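Local coordinates for protein dipeptide Epimerase (Enterococcus faecalis V583, PDB 3K1G) that belongs to the mandelate racemase/muconate lactonizing enzyme family and holds a magnesium ion, with serine and tyrosine bound beside it, in a barrel domain, at residues T131-G136 with D318-F323; L158-G163 with I184-D189; K264-G269 with G291-E296; G285-I290 with I314-L319. One frame throughout, in Å; residues are numbered along the deposited sequence.

How the contacts relate
From the N terminus, an antiparallel sheet and helices lead into the barrel, whose first strand, 128-135, opens contact 1. That contact closes the longest loop, meeting 318-323 just after strand 314-317, and contacts 2 and 3 lie wholly within it. Contact 2 closes early, pairing strands 157-161 and 185-189 across helix 166-180. Contact 3 joins the segments that follow strands 260-263 and 287-290; contact 4 starts between its two segments and finishes beyond them, so the two cross. Contacts 1 and 4 share Asp-318 and Leu-319, where the last strand meets the first. All four touch the bound serine; Lys-159 of contact 2 forms a salt bridge with Asp-318.

Contact 1 (T131-G136 with D318-F323); sequences TDITLG and DLDATF. With SER (serine), chain I.
Asp-320 reaches from the 318-323 loop to Thr-134, at the end of the first barrel strand. Its CB lies 4.1 Å from the backbone O of Asp-132. CG sits between its own backbone N and carbonyl carbon (chi1 57°), a rotation that brings OD2 up to Thr-134. There OD2 accepts twice, from the backbone N of Thr-134 on its anti side and from Thr-134 OG1 on its syn side, each at 2.8 Å. The other tip, OD1, takes the amino N of the bound serine at 3.0 Å. Asp-318 OD2 accepts from the same serine N at 2.9 Å and is also salt-bridged to Lys-159. Behind this polar group, Leu-319 N donates to Thr-131 OG1 (2.8 Å), while Thr-131 CG2 touches the edge of the Phe-323 ring at CZ, 3.8 Å away. Thr-134 thus fixes the rotation of the Asp-320 carboxylate, and two acid side chains share one amino group, consistent with a site that favours a positively charged amino group.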
loop_
_atom_site.group_PDB
_atom_site.type_symbol
_atom_site.label_atom_id
_atom_site.label_comp_id
_atom_site.label_asym_id
_atom_site.label_seq_id
_atom_site.Cartn_x
_atom_site.Cartn_y
_atom_site.Cartn_z
ATOM N N THR A 131 -3.911 5.878 9.956
ATOM C CA THR A 131 -2.750 5.113 9.544
ATOM C C THR A 131 -1.644 5.067 10.581
ATOM O O THR A 131 -1.518 5.946 11.441
ATOM C CB THR A 131 -2.125 5.673 8.237
ATOM O OG1 THR A 131 -0.994 4.874 7.867
ATOM C CG2 THR A 131 -1.664 7.106 8.432
ATOM N N ASP A 132 -0.846 4.016 10.493
ATOM C CA ASP A 132 0.300 3.879 11.363
ATOM C C ASP A 132 1.357 4.719 10.649
ATOM O O ASP A 132 1.041 5.475 9.722
ATOM C CB ASP A 132 0.755 2.408 11.434
ATOM C CG ASP A 132 1.135 1.831 10.067
ATOM O OD1 ASP A 132 1.591 2.610 9.201
ATOM O OD2 ASP A 132 0.998 0.598 9.862
ATOM N N ILE A 133 2.600 4.603 11.093
ATOM C CA ILE A 133 3.712 5.292 10.459
ATOM C C ILE A 133 4.839 4.286 10.627
ATOM O O ILE A 133 4.961 3.656 11.681
ATOM C CB ILE A 133 4.039 6.640 11.137
ATOM C CG1 ILE A 133 5.018 7.424 10.259
ATOM C CG2 ILE A 133 4.624 6.416 12.533
ATOM C CD1 ILE A 133 5.167 8.892 10.647
ATOM N N THR A 134 5.639 4.106 9.586
ATOM C CA THR A 134 6.710 3.124 9.628
ATOM C C THR A 134 8.048 3.659 10.129
ATOM O O THR A 134 8.317 4.862 10.070
ATOM C CB THR A 134 6.911 2.485 8.228
ATOM O OG1 THR A 134 5.658 1.979 7.753
ATOM C CG2 THR A 134 7.903 1.337 8.294
ATOM N N LEU A 135 8.861 2.746 10.651
ATOM C CA LEU A 135 10.193 3.066 11.140
ATOM C C LEU A 135 11.136 2.155 10.375
ATOM O O LEU A 135 11.113 0.932 10.549
ATOM C CB LEU A 135 10.319 2.789 12.641
ATOM C CG LEU A 135 9.471 3.597 13.622
ATOM C CD1 LEU A 135 9.822 3.170 15.033
ATOM C CD2 LEU A 135 9.718 5.084 13.446
ATOM N N GLY A 136 11.947 2.752 9.507
ATOM C CA GLY A 136 12.892 1.981 8.720
ATOM C C GLY A 136 13.980 1.388 9.587
ATOM O O GLY A 136 14.331 1.957 10.621
ATOM N N ASP A 318 -1.613 1.405 6.389
ATOM C CA ASP A 318 -0.199 1.755 6.395
ATOM C C ASP A 318 -0.001 2.645 5.166
ATOM O O ASP A 318 0.594 2.240 4.174
ATOM C CB ASP A 318 0.667 0.493 6.309
ATOM C CG ASP A 318 2.149 0.808 6.233
ATOM O OD1 ASP A 318 2.566 1.843 6.795
ATOM O OD2 ASP A 318 2.898 0.013 5.627
ATOM N N LEU A 319 -0.545 3.853 5.253
ATOM C CA LEU A 319 -0.492 4.852 4.191
ATOM C C LEU A 319 0.327 6.028 4.703
ATOM O O LEU A 319 -0.212 7.080 5.044
ATOM C CB LEU A 319 -1.912 5.311 3.845
ATOM C CG LEU A 319 -2.872 4.200 3.407
ATOM C CD1 LEU A 319 -4.256 4.774 3.154
ATOM C CD2 LEU A 319 -2.330 3.525 2.164
ATOM N N ASP A 320 1.642 5.838 4.737
ATOM C CA ASP A 320 2.569 6.839 5.248
ATOM C C ASP A 320 3.590 7.330 4.222
ATOM O O ASP A 320 4.571 7.982 4.585
ATOM C CB ASP A 320 3.320 6.245 6.440
ATOM C CG ASP A 320 4.051 4.973 6.078
ATOM O OD1 ASP A 320 3.765 4.414 4.994
ATOM O OD2 ASP A 320 4.904 4.519 6.873
ATOM N N ALA A 321 3.368 7.022 2.948
ATOM C CA ALA A 321 4.304 7.438 1.911
ATOM C C ALA A 321 4.470 8.962 1.819
ATOM O O ALA A 321 5.583 9.454 1.622
ATOM C CB ALA A 321 3.873 6.867 0.555
ATOM N N THR A 322 3.383 9.713 1.981
ATOM C CA THR A 322 3.470 11.169 1.877
ATOM C C THR A 322 4.151 11.851 3.064
ATOM O O THR A 322 4.448 13.048 3.002
ATOM C CB THR A 322 2.088 11.814 1.720
ATOM O OG1 THR A 322 1.407 11.779 2.978
ATOM C CG2 THR A 322 1.265 11.081 0.667
ATOM N N PHE A 323 4.390 11.101 4.137
ATOM C CA PHE A 323 5.024 11.660 5.332
ATOM C C PHE A 323 6.516 11.897 5.128
ATOM O O PHE A 323 7.124 12.721 5.813
ATOM C CB PHE A 323 4.824 10.733 6.539
ATOM C CG PHE A 323 3.378 10.458 6.873
ATOM C CD1 PHE A 323 2.378 11.362 6.522
ATOM C CD2 PHE A 323 3.026 9.309 7.576
ATOM C CE1 PHE A 323 1.049 11.130 6.865
ATOM C CE2 PHE A 323 1.692 9.062 7.927
ATOM C CZ PHE A 323 0.704 9.976 7.571
HETATM N N SER I . 5.134 1.790 4.945
HETATM C CA SER I . 5.268 1.419 3.501
HETATM C C SER I . 5.966 0.074 3.315
HETATM O O SER I . 6.549 -0.475 4.256
HETATM C CB SER I . 6.024 2.519 2.742
HETATM O OG SER I . 7.214 2.892 3.416
#

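Contact 2 (L158-G163 with I184-D189); sequences LKIKVG and IKLRLD. With MG (magnesium ion), chain L; TYR (tyrosine), chain J; SER (serine), chain I.
Asp-189 and Lys-161 meet beside the magnesium ion, which Asp-189 OD2 binds at 2.2 Å. The same OD2 takes a bond from Lys-161 NZ at 2.7 Å, the amine standing 78° out of the carboxylate plane. Glu-215, Asp-240, tyrosine OXT and a water complete the observed metal ligands; the water also donates to Asp-189 OD1. In Lys-159, two residues earlier on the same strand and face, CG anti to the backbone N (chi1 -176°) and an extended chain carry NZ to tyrosine O at 2.8 Å, with CE passing 3.0 Å from Asp-189 OD2. Lys-161 instead bends at chi2 (-73°), which brings its NZ alongside Asp-189 to OD2. Lys-159 NZ is salt-bridged to the metal ligand Glu-215 and, one shell out, to Asp-318; Asn-191 accepts from Lys-161. Arg-187 lays CG 3.2 Å from Leu-158 O, while its guanidinium turns to Asp-132 and Glu-212. Beneath all this, two parallel strands of a beta-alpha-beta unit run in register, as Ile-160 N to Arg-187 O (2.9 Å) exemplifies. On their opposite face Leu-188 CD2 presses tightly on Ile-160 CB, 3.5 Å away, and Leu-158 lies alongside Leu-186, towards helices 140-153 and 166-180. Because the metal and Lys-161 converge on Asp-189 OD2 and also on tyrosine OXT, the latter through a weak bond, both carboxylates are probably polarised.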
loop_
_atom_site.group_PDB
_atom_site.type_symbol
_atom_site.label_atom_id
_atom_site.label_comp_id
_atom_site.label_asym_id
_atom_site.label_seq_id
_atom_site.Cartn_x
_atom_site.Cartn_y
_atom_site.Cartn_z
ATOM N N LEU A 158 2.655 1.733 15.287
ATOM C CA LEU A 158 3.931 1.914 14.634
ATOM C C LEU A 158 4.299 0.656 13.876
ATOM O O LEU A 158 4.134 -0.457 14.380
ATOM C CB LEU A 158 5.018 2.234 15.663
ATOM C CG LEU A 158 4.774 3.458 16.549
ATOM C CD1 LEU A 158 5.967 3.659 17.467
ATOM C CD2 LEU A 158 4.556 4.688 15.691
ATOM N N LYS A 159 4.768 0.839 12.647
ATOM C CA LYS A 159 5.203 -0.283 11.834
ATOM C C LYS A 159 6.722 -0.273 11.991
ATOM O O LYS A 159 7.373 0.736 11.733
ATOM C CB LYS A 159 4.800 -0.087 10.363
ATOM C CG LYS A 159 5.151 -1.277 9.467
ATOM C CD LYS A 159 4.466 -1.186 8.109
ATOM C CE LYS A 159 4.793 -2.392 7.249
ATOM N NZ LYS A 159 4.021 -2.398 5.974
ATOM N N ILE A 160 7.277 -1.395 12.433
ATOM C CA ILE A 160 8.708 -1.499 12.662
ATOM C C ILE A 160 9.367 -2.500 11.728
ATOM O O ILE A 160 9.015 -3.676 11.722
ATOM C CB ILE A 160 8.984 -1.922 14.121
ATOM C CG1 ILE A 160 8.333 -0.916 15.073
ATOM C CG2 ILE A 160 10.488 -2.034 14.361
ATOM C CD1 ILE A 160 8.324 -1.359 16.518
ATOM N N LYS A 161 10.333 -2.023 10.948
ATOM C CA LYS A 161 11.048 -2.876 10.005
ATOM C C LYS A 161 12.197 -3.623 10.677
ATOM O O LYS A 161 12.870 -3.086 11.555
ATOM C CB LYS A 161 11.588 -2.031 8.844
ATOM C CG LYS A 161 10.509 -1.440 7.941
ATOM C CD LYS A 161 9.893 -2.524 7.068
ATOM C CE LYS A 161 8.887 -1.949 6.083
ATOM N NZ LYS A 161 8.338 -3.010 5.194
ATOM N N VAL A 162 12.413 -4.863 10.250
ATOM C CA VAL A 162 13.470 -5.700 10.795
ATOM C C VAL A 162 13.888 -6.654 9.691
ATOM O O VAL A 162 13.169 -6.806 8.704
ATOM C CB VAL A 162 12.969 -6.536 12.009
ATOM C CG1 VAL A 162 12.494 -5.613 13.124
ATOM C CG2 VAL A 162 11.845 -7.465 11.579
ATOM N N GLY A 163 15.045 -7.291 9.852
ATOM C CA GLY A 163 15.506 -8.222 8.838
ATOM C C GLY A 163 17.006 -8.424 8.700
ATOM O O GLY A 163 17.451 -9.083 7.757
ATOM N N ILE A 184 0.693 1.756 22.854
ATOM C CA ILE A 184 0.980 1.882 21.429
ATOM C C ILE A 184 1.019 0.506 20.767
ATOM O O ILE A 184 1.696 -0.405 21.252
ATOM C CB ILE A 184 2.356 2.565 21.197
ATOM C CG1 ILE A 184 2.401 3.924 21.900
ATOM C CG2 ILE A 184 2.620 2.711 19.709
ATOM C CD1 ILE A 184 1.311 4.892 21.475
ATOM N N LYS A 185 0.293 0.351 19.661
ATOM C CA LYS A 185 0.286 -0.923 18.944
ATOM C C LYS A 185 1.556 -0.989 18.103
ATOM O O LYS A 185 1.971 0.011 17.518
ATOM C CB LYS A 185 -0.941 -1.030 18.031
ATOM C CG LYS A 185 -2.266 -0.835 18.746
ATOM C CD LYS A 185 -3.443 -0.939 17.780
ATOM C CE LYS A 185 -3.691 -2.375 17.352
ATOM N NZ LYS A 185 -4.165 -3.203 18.503
ATOM N N LEU A 186 2.172 -2.161 18.045
ATOM C CA LEU A 186 3.394 -2.330 17.274
ATOM C C LEU A 186 3.299 -3.507 16.321
ATOM O O LEU A 186 3.172 -4.656 16.748
ATOM C CB LEU A 186 4.592 -2.541 18.203
ATOM C CG LEU A 186 4.910 -1.437 19.215
ATOM C CD1 LEU A 186 6.081 -1.872 20.074
ATOM C CD2 LEU A 186 5.232 -0.138 18.492
ATOM N N ARG A 187 3.348 -3.210 15.025
ATOM C CA ARG A 187 3.312 -4.244 14.001
ATOM C C ARG A 187 4.745 -4.360 13.479
ATOM O O ARG A 187 5.469 -3.373 13.431
ATOM C CB ARG A 187 2.338 -3.851 12.878
ATOM C CG ARG A 187 2.367 -2.368 12.510
ATOM C CD ARG A 187 1.205 -1.958 11.594
ATOM N NE ARG A 187 -0.103 -2.331 12.132
ATOM C CZ ARG A 187 -1.233 -1.671 11.897
ATOM N NH1 ARG A 187 -1.238 -0.585 11.131
ATOM N NH2 ARG A 187 -2.369 -2.105 12.423
ATOM N N LEU A 188 5.162 -5.565 13.113
ATOM C CA LEU A 188 6.513 -5.759 12.611
ATOM C C LEU A 188 6.486 -6.290 11.190
ATOM O O LEU A 188 5.642 -7.116 10.847
ATOM C CB LEU A 188 7.279 -6.746 13.493
ATOM C CG LEU A 188 7.393 -6.436 14.982
ATOM C CD1 LEU A 188 8.259 -7.493 15.630
ATOM C CD2 LEU A 188 7.986 -5.058 15.188
ATOM N N ASP A 189 7.429 -5.819 10.381
ATOM C CA ASP A 189 7.556 -6.224 8.986
ATOM C C ASP A 189 9.008 -6.669 8.757
ATOM O O ASP A 189 9.923 -5.857 8.863
ATOM C CB ASP A 189 7.232 -5.030 8.087
ATOM C CG ASP A 189 6.995 -5.429 6.646
ATOM O OD1 ASP A 189 7.436 -6.525 6.244
ATOM O OD2 ASP A 189 6.367 -4.635 5.917
HETATM MG MG MG L . 5.270 -5.443 4.194
HETATM N N TYR J . 5.894 -0.458 2.098
HETATM C CA TYR J . 6.509 -1.746 1.774
HETATM C C TYR J . 6.025 -2.862 2.692
HETATM O O TYR J . 5.006 -2.658 3.382
HETATM C CB TYR J . 8.036 -1.649 1.857
HETATM C CG TYR J . 8.667 -0.822 0.759
HETATM C CD1 TYR J . 9.825 -0.088 1.001
HETATM C CD2 TYR J . 8.110 -0.773 -0.524
HETATM C CE1 TYR J . 10.417 0.677 0.000
HETATM C CE2 TYR J . 8.695 -0.005 -1.534
HETATM C CZ TYR J . 9.849 0.717 -1.260
HETATM O OH TYR J . 10.430 1.498 -2.231
HETATM O OXT TYR J . 6.671 -3.936 2.689
HETATM N N SER I . 5.134 1.790 4.945
HETATM C CA SER I . 5.268 1.419 3.501
HETATM C C SER I . 5.966 0.074 3.315
HETATM O O SER I . 6.549 -0.475 4.256
HETATM C CB SER I . 6.024 2.519 2.742
HETATM O OG SER I . 7.214 2.892 3.416
HETATM O O HOH W 1 6.236 -7.210 4.050
#

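Contact 3 (K264-G269 with G291-E296); sequences KLMKCG and GCMAEE. With TYR (tyrosine), chain J; SER (serine), chain I.
Lys-264 lies along Gly-291 and Cys-292 where the chain leaves the C-terminal ends of two neighbouring strands of the TIM-type beta/alpha barrel, the rim that holds the ligands. The packing is mostly of aliphatic carbon. Lys-264 CG rests 3.7 Å from Gly-291 C, where no side chain intervenes, CE comes 3.3 Å from Cys-292 O, and Met-293 crosses the lysine at about a right angle, its SD 3.9 Å from CD. Met-266 CB meets Met-293 CG at 3.7 Å. Polar links between the segments run through water: one bridges Leu-265 N and Gly-291 O, the other Met-266 N and Glu-296 OE2. This OE2 also receives Met-293 N (2.7 Å), which ties the loop to itself. Among charged groups, a bend at chi4 (69°) turns Lys-264 NZ to Asp-240, a magnesium ligand. As N-cap residue, Lys-264 offers its O to both Lys-267 N and Cys-268 N. Towards the ligands, Cys-292 O accepts from tyrosine N at 2.8 Å, and tyrosine OH donates to Glu-295 OE1 at 2.6 Å.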
loop_
_atom_site.group_PDB
_atom_site.type_symbol
_atom_site.label_atom_id
_atom_site.label_comp_id
_atom_site.label_asym_id
_atom_site.label_seq_id
_atom_site.Cartn_x
_atom_site.Cartn_y
_atom_site.Cartn_z
ATOM N N LYS A 264 -1.999 -3.653 -1.737
ATOM C CA LYS A 264 -1.325 -2.487 -2.296
ATOM C C LYS A 264 -1.801 -2.286 -3.732
ATOM O O LYS A 264 -1.747 -3.200 -4.541
ATOM C CB LYS A 264 0.197 -2.659 -2.290
ATOM C CG LYS A 264 0.849 -2.604 -0.906
ATOM C CD LYS A 264 2.373 -2.651 -1.027
ATOM C CE LYS A 264 3.059 -2.704 0.349
ATOM N NZ LYS A 264 2.816 -4.009 1.035
ATOM N N LEU A 265 -2.274 -1.091 -4.044
ATOM C CA LEU A 265 -2.733 -0.809 -5.396
ATOM C C LEU A 265 -1.629 -1.104 -6.413
ATOM O O LEU A 265 -1.910 -1.591 -7.503
ATOM C CB LEU A 265 -3.175 0.646 -5.503
ATOM C CG LEU A 265 -4.322 1.025 -4.568
ATOM C CD1 LEU A 265 -4.757 2.463 -4.837
ATOM C CD2 LEU A 265 -5.486 0.055 -4.779
ATOM N N MET A 266 -0.379 -0.829 -6.037
ATOM C CA MET A 266 0.772 -1.062 -6.914
ATOM C C MET A 266 1.195 -2.519 -7.056
ATOM O O MET A 266 2.119 -2.833 -7.811
ATOM C CB MET A 266 1.967 -0.222 -6.456
ATOM C CG MET A 266 1.691 1.274 -6.436
ATOM S SD MET A 266 0.855 1.860 -7.956
ATOM C CE MET A 266 -0.202 3.097 -7.299
ATOM N N LYS A 267 0.531 -3.412 -6.332
ATOM C CA LYS A 267 0.831 -4.831 -6.419
ATOM C C LYS A 267 -0.252 -5.545 -7.199
ATOM O O LYS A 267 0.018 -6.528 -7.892
ATOM C CB LYS A 267 0.900 -5.478 -5.035
ATOM C CG LYS A 267 2.180 -5.242 -4.250
ATOM C CD LYS A 267 2.260 -6.234 -3.093
ATOM C CE LYS A 267 1.007 -6.172 -2.218
ATOM N NZ LYS A 267 0.928 -7.271 -1.207
ATOM N N CYS A 268 -1.487 -5.058 -7.065
ATOM C CA CYS A 268 -2.629 -5.683 -7.729
ATOM C C CYS A 268 -3.089 -4.981 -9.022
ATOM O O CYS A 268 -3.907 -5.521 -9.768
ATOM C CB CYS A 268 -3.804 -5.786 -6.743
ATOM S SG CYS A 268 -4.443 -4.198 -6.192
ATOM N N GLY A 269 -2.576 -3.785 -9.276
ATOM C CA GLY A 269 -2.954 -3.078 -10.484
ATOM C C GLY A 269 -4.174 -2.186 -10.374
ATOM O O GLY A 269 -4.875 -1.978 -11.366
ATOM N N GLY A 291 -1.708 -1.113 2.247
ATOM C CA GLY A 291 -0.357 -0.584 2.323
ATOM C C GLY A 291 0.010 0.344 1.175
ATOM O O GLY A 291 -0.858 0.820 0.426
ATOM N N CYS A 292 1.306 0.604 1.033
ATOM C CA CYS A 292 1.795 1.482 -0.023
ATOM C C CYS A 292 3.259 1.195 -0.318
ATOM O O CYS A 292 3.914 0.464 0.421
ATOM C CB CYS A 292 1.627 2.959 0.379
ATOM S SG CYS A 292 2.558 3.522 1.872
ATOM N N MET A 293 3.751 1.740 -1.429
ATOM C CA MET A 293 5.151 1.583 -1.809
ATOM C C MET A 293 5.775 2.893 -1.353
ATOM O O MET A 293 5.079 3.905 -1.278
ATOM C CB MET A 293 5.302 1.449 -3.328
ATOM C CG MET A 293 4.589 0.261 -3.940
ATOM S SD MET A 293 5.248 -1.302 -3.371
ATOM C CE MET A 293 5.516 -2.170 -4.915
ATOM N N ALA A 294 7.067 2.880 -1.045
ATOM C CA ALA A 294 7.746 4.089 -0.606
ATOM C C ALA A 294 7.811 5.144 -1.719
ATOM O O ALA A 294 7.830 6.350 -1.442
ATOM C CB ALA A 294 9.163 3.747 -0.116
ATOM N N GLU A 295 7.818 4.686 -2.972
ATOM C CA GLU A 295 7.897 5.588 -4.124
ATOM C C GLU A 295 6.619 6.320 -4.516
ATOM O O GLU A 295 6.677 7.315 -5.241
ATOM C CB GLU A 295 8.400 4.841 -5.365
ATOM C CG GLU A 295 9.736 4.159 -5.192
ATOM C CD GLU A 295 9.581 2.684 -4.925
ATOM O OE1 GLU A 295 8.751 2.324 -4.063
ATOM O OE2 GLU A 295 10.294 1.886 -5.575
ATOM N N GLU A 296 5.460 5.848 -4.072
ATOM C CA GLU A 296 4.250 6.543 -4.474
ATOM C C GLU A 296 4.011 7.795 -3.671
ATOM O O GLU A 296 4.628 8.005 -2.633
ATOM C CB GLU A 296 3.034 5.615 -4.441
ATOM C CG GLU A 296 2.809 4.851 -3.183
ATOM C CD GLU A 296 1.645 3.890 -3.342
ATOM O OE1 GLU A 296 0.561 4.353 -3.765
ATOM O OE2 GLU A 296 1.817 2.684 -3.059
HETATM N N TYR J . 5.894 -0.458 2.098
HETATM C CA TYR J . 6.509 -1.746 1.774
HETATM C C TYR J . 6.025 -2.862 2.692
HETATM O O TYR J . 5.006 -2.658 3.382
HETATM C CB TYR J . 8.036 -1.649 1.857
HETATM C CG TYR J . 8.667 -0.822 0.759
HETATM C CD1 TYR J . 9.825 -0.088 1.001
HETATM C CD2 TYR J . 8.110 -0.773 -0.524
HETATM C CE1 TYR J . 10.417 0.677 0.000
HETATM C CE2 TYR J . 8.695 -0.005 -1.534
HETATM C CZ TYR J . 9.849 0.717 -1.260
HETATM O OH TYR J . 10.430 1.498 -2.231
HETATM O OXT TYR J . 6.671 -3.936 2.689
HETATM N N SER I . 5.134 1.790 4.945
HETATM C CA SER I . 5.268 1.419 3.501
HETATM C C SER I . 5.966 0.074 3.315
HETATM O O SER I . 6.549 -0.475 4.256
HETATM C CB SER I . 6.024 2.519 2.742
HETATM O OG SER I . 7.214 2.892 3.416
HETATM O O HOH W 2 -2.041 1.020 -2.144
HETATM O O HOH W 3 0.348 0.511 -3.354
#

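Contact 4 (G285-I290 with I314-L319); sequences GIECMI and ITRADL. With SER (serine), chain I.
Cys-288 pairs with Ile-314 and Met-289 with Arg-316 in parallel strands crossing at -36°, the extra residue, Thr-315, forming a beta bulge. Only a weak bond links Thr-315 N to Cys-288 O; past the bulge the pairing recovers, with Ile-290 N on Arg-316 O at 3.1 Å and Asp-318 N on Ile-290 O at 2.9 Å. Thr-315 OG1 donates to Glu-287 OE1 (2.7 Å) from above the carboxylate, 63° out of its plane. Arg-316 NH1 makes a long salt bridge to Glu-287 OE1 (3.7 Å), with no N-H aimed at it. A water in the guanidinium plane accepts from NH1 and donates to Thr-315 OG1, while NE turns to Glu-212. On this face Met-289 crosses Arg-316 at about a right angle, CG 3.6 Å from Arg-316 CB. The opposite face is apolar. Ile-290 holds CG1 anti to its backbone N (chi1 -178°), sending CG2 over Ala-317 CB at 3.8 Å and leaving CB against Ile-314 CG2, also at 3.8 Å; Leu-319 slants across Ile-290, its CG and CD1 near CG2. Helix 298-310, the crossover of this beta-alpha-beta unit, covers Ile-290, Ile-314 and Leu-319, and helix 271-283 covers Cys-288. Strand 260-263 flanks Met-289, while Ala-317 O accepts a probable backbone hydrogen bond from Asp-132 N of strand 128-135, closing the barrel.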
loop_
_atom_site.group_PDB
_atom_site.type_symbol
_atom_site.label_atom_id
_atom_site.label_comp_id
_atom_site.label_asym_id
_atom_site.label_seq_id
_atom_site.Cartn_x
_atom_site.Cartn_y
_atom_site.Cartn_z
ATOM N N GLY A 285 -13.057 -14.696 5.963
ATOM C CA GLY A 285 -12.841 -14.326 7.351
ATOM C C GLY A 285 -11.454 -13.763 7.645
ATOM O O GLY A 285 -10.997 -13.762 8.793
ATOM N N ILE A 286 -10.786 -13.279 6.604
ATOM C CA ILE A 286 -9.454 -12.705 6.736
ATOM C C ILE A 286 -9.570 -11.202 6.543
ATOM O O ILE A 286 -10.088 -10.751 5.523
ATOM C CB ILE A 286 -8.494 -13.276 5.647
ATOM C CG1 ILE A 286 -8.248 -14.764 5.907
ATOM C CG2 ILE A 286 -7.176 -12.503 5.631
ATOM C CD1 ILE A 286 -7.518 -15.473 4.777
ATOM N N GLU A 287 -9.106 -10.426 7.520
ATOM C CA GLU A 287 -9.160 -8.976 7.391
ATOM C C GLU A 287 -8.015 -8.533 6.491
ATOM O O GLU A 287 -7.104 -9.310 6.221
ATOM C CB GLU A 287 -9.030 -8.294 8.754
ATOM C CG GLU A 287 -10.039 -8.775 9.792
ATOM C CD GLU A 287 -10.173 -7.801 10.953
ATOM O OE1 GLU A 287 -9.164 -7.144 11.296
ATOM O OE2 GLU A 287 -11.280 -7.694 11.522
ATOM N N CYS A 288 -8.066 -7.285 6.035
ATOM C CA CYS A 288 -7.037 -6.754 5.154
ATOM C C CYS A 288 -6.506 -5.425 5.649
ATOM O O CYS A 288 -7.218 -4.668 6.306
ATOM C CB CYS A 288 -7.604 -6.542 3.737
ATOM S SG CYS A 288 -8.133 -8.036 2.862
ATOM N N MET A 289 -5.241 -5.155 5.341
ATOM C CA MET A 289 -4.624 -3.877 5.678
ATOM C C MET A 289 -4.264 -3.284 4.317
ATOM O O MET A 289 -3.897 -4.020 3.407
ATOM C CB MET A 289 -3.344 -4.059 6.516
ATOM C CG MET A 289 -2.560 -2.736 6.726
ATOM S SD MET A 289 -1.161 -2.792 7.914
ATOM C CE MET A 289 0.121 -3.605 6.897
ATOM N N ILE A 290 -4.384 -1.971 4.168
ATOM C CA ILE A 290 -4.045 -1.318 2.906
ATOM C C ILE A 290 -2.661 -0.686 3.074
ATOM O O ILE A 290 -2.468 0.166 3.948
ATOM C CB ILE A 290 -5.083 -0.213 2.536
ATOM C CG1 ILE A 290 -4.734 0.422 1.190
ATOM C CG2 ILE A 290 -5.115 0.866 3.594
ATOM C CD1 ILE A 290 -5.323 -0.283 -0.015
ATOM N N ILE A 314 -11.246 -3.681 5.411
ATOM C CA ILE A 314 -9.892 -3.144 5.364
ATOM C C ILE A 314 -9.830 -2.427 6.713
ATOM O O ILE A 314 -10.184 -1.255 6.840
ATOM C CB ILE A 314 -9.681 -2.156 4.187
ATOM C CG1 ILE A 314 -9.976 -2.864 2.853
ATOM C CG2 ILE A 314 -8.235 -1.683 4.175
ATOM C CD1 ILE A 314 -9.715 -2.030 1.621
ATOM N N THR A 315 -9.395 -3.183 7.713
ATOM C CA THR A 315 -9.335 -2.751 9.098
ATOM C C THR A 315 -8.072 -2.055 9.590
ATOM O O THR A 315 -8.087 -1.436 10.657
ATOM C CB THR A 315 -9.609 -3.954 9.992
ATOM O OG1 THR A 315 -8.633 -4.968 9.731
ATOM C CG2 THR A 315 -10.980 -4.532 9.672
ATOM N N ARG A 316 -6.990 -2.158 8.822
ATOM C CA ARG A 316 -5.720 -1.533 9.186
ATOM C C ARG A 316 -5.188 -0.726 8.010
ATOM O O ARG A 316 -5.485 -1.029 6.854
ATOM C CB ARG A 316 -4.693 -2.600 9.575
ATOM C CG ARG A 316 -5.026 -3.368 10.834
ATOM C CD ARG A 316 -3.990 -4.453 11.075
ATOM N NE ARG A 316 -4.192 -5.171 12.334
ATOM C CZ ARG A 316 -4.884 -6.298 12.470
ATOM N NH1 ARG A 316 -5.463 -6.868 11.422
ATOM N NH2 ARG A 316 -4.974 -6.879 13.662
ATOM N N ALA A 317 -4.393 0.298 8.299
ATOM C CA ALA A 317 -3.845 1.128 7.238
ATOM C C ALA A 317 -2.392 1.507 7.460
ATOM O O ALA A 317 -1.992 1.881 8.566
ATOM C CB ALA A 317 -4.677 2.382 7.079
ATOM N N ASP A 318 -1.613 1.405 6.389
ATOM C CA ASP A 318 -0.199 1.755 6.395
ATOM C C ASP A 318 -0.001 2.645 5.166
ATOM O O ASP A 318 0.594 2.240 4.174
ATOM C CB ASP A 318 0.667 0.493 6.309
ATOM C CG ASP A 318 2.149 0.808 6.233
ATOM O OD1 ASP A 318 2.566 1.843 6.795
ATOM O OD2 ASP A 318 2.898 0.013 5.627
ATOM N N LEU A 319 -0.545 3.853 5.253
ATOM C CA LEU A 319 -0.492 4.852 4.191
ATOM C C LEU A 319 0.327 6.028 4.703
ATOM O O LEU A 319 -0.212 7.080 5.044
ATOM C CB LEU A 319 -1.912 5.311 3.845
ATOM C CG LEU A 319 -2.872 4.200 3.407
ATOM C CD1 LEU A 319 -4.256 4.774 3.154
ATOM C CD2 LEU A 319 -2.330 3.525 2.164
HETATM N N SER I . 5.134 1.790 4.945
HETATM C CA SER I . 5.268 1.419 3.501
HETATM C C SER I . 5.966 0.074 3.315
HETATM O O SER I . 6.549 -0.475 4.256
HETATM C CB SER I . 6.024 2.519 2.742
HETATM O OG SER I . 7.214 2.892 3.416
HETATM O O HOH W 4 -6.159 -5.787 8.904
#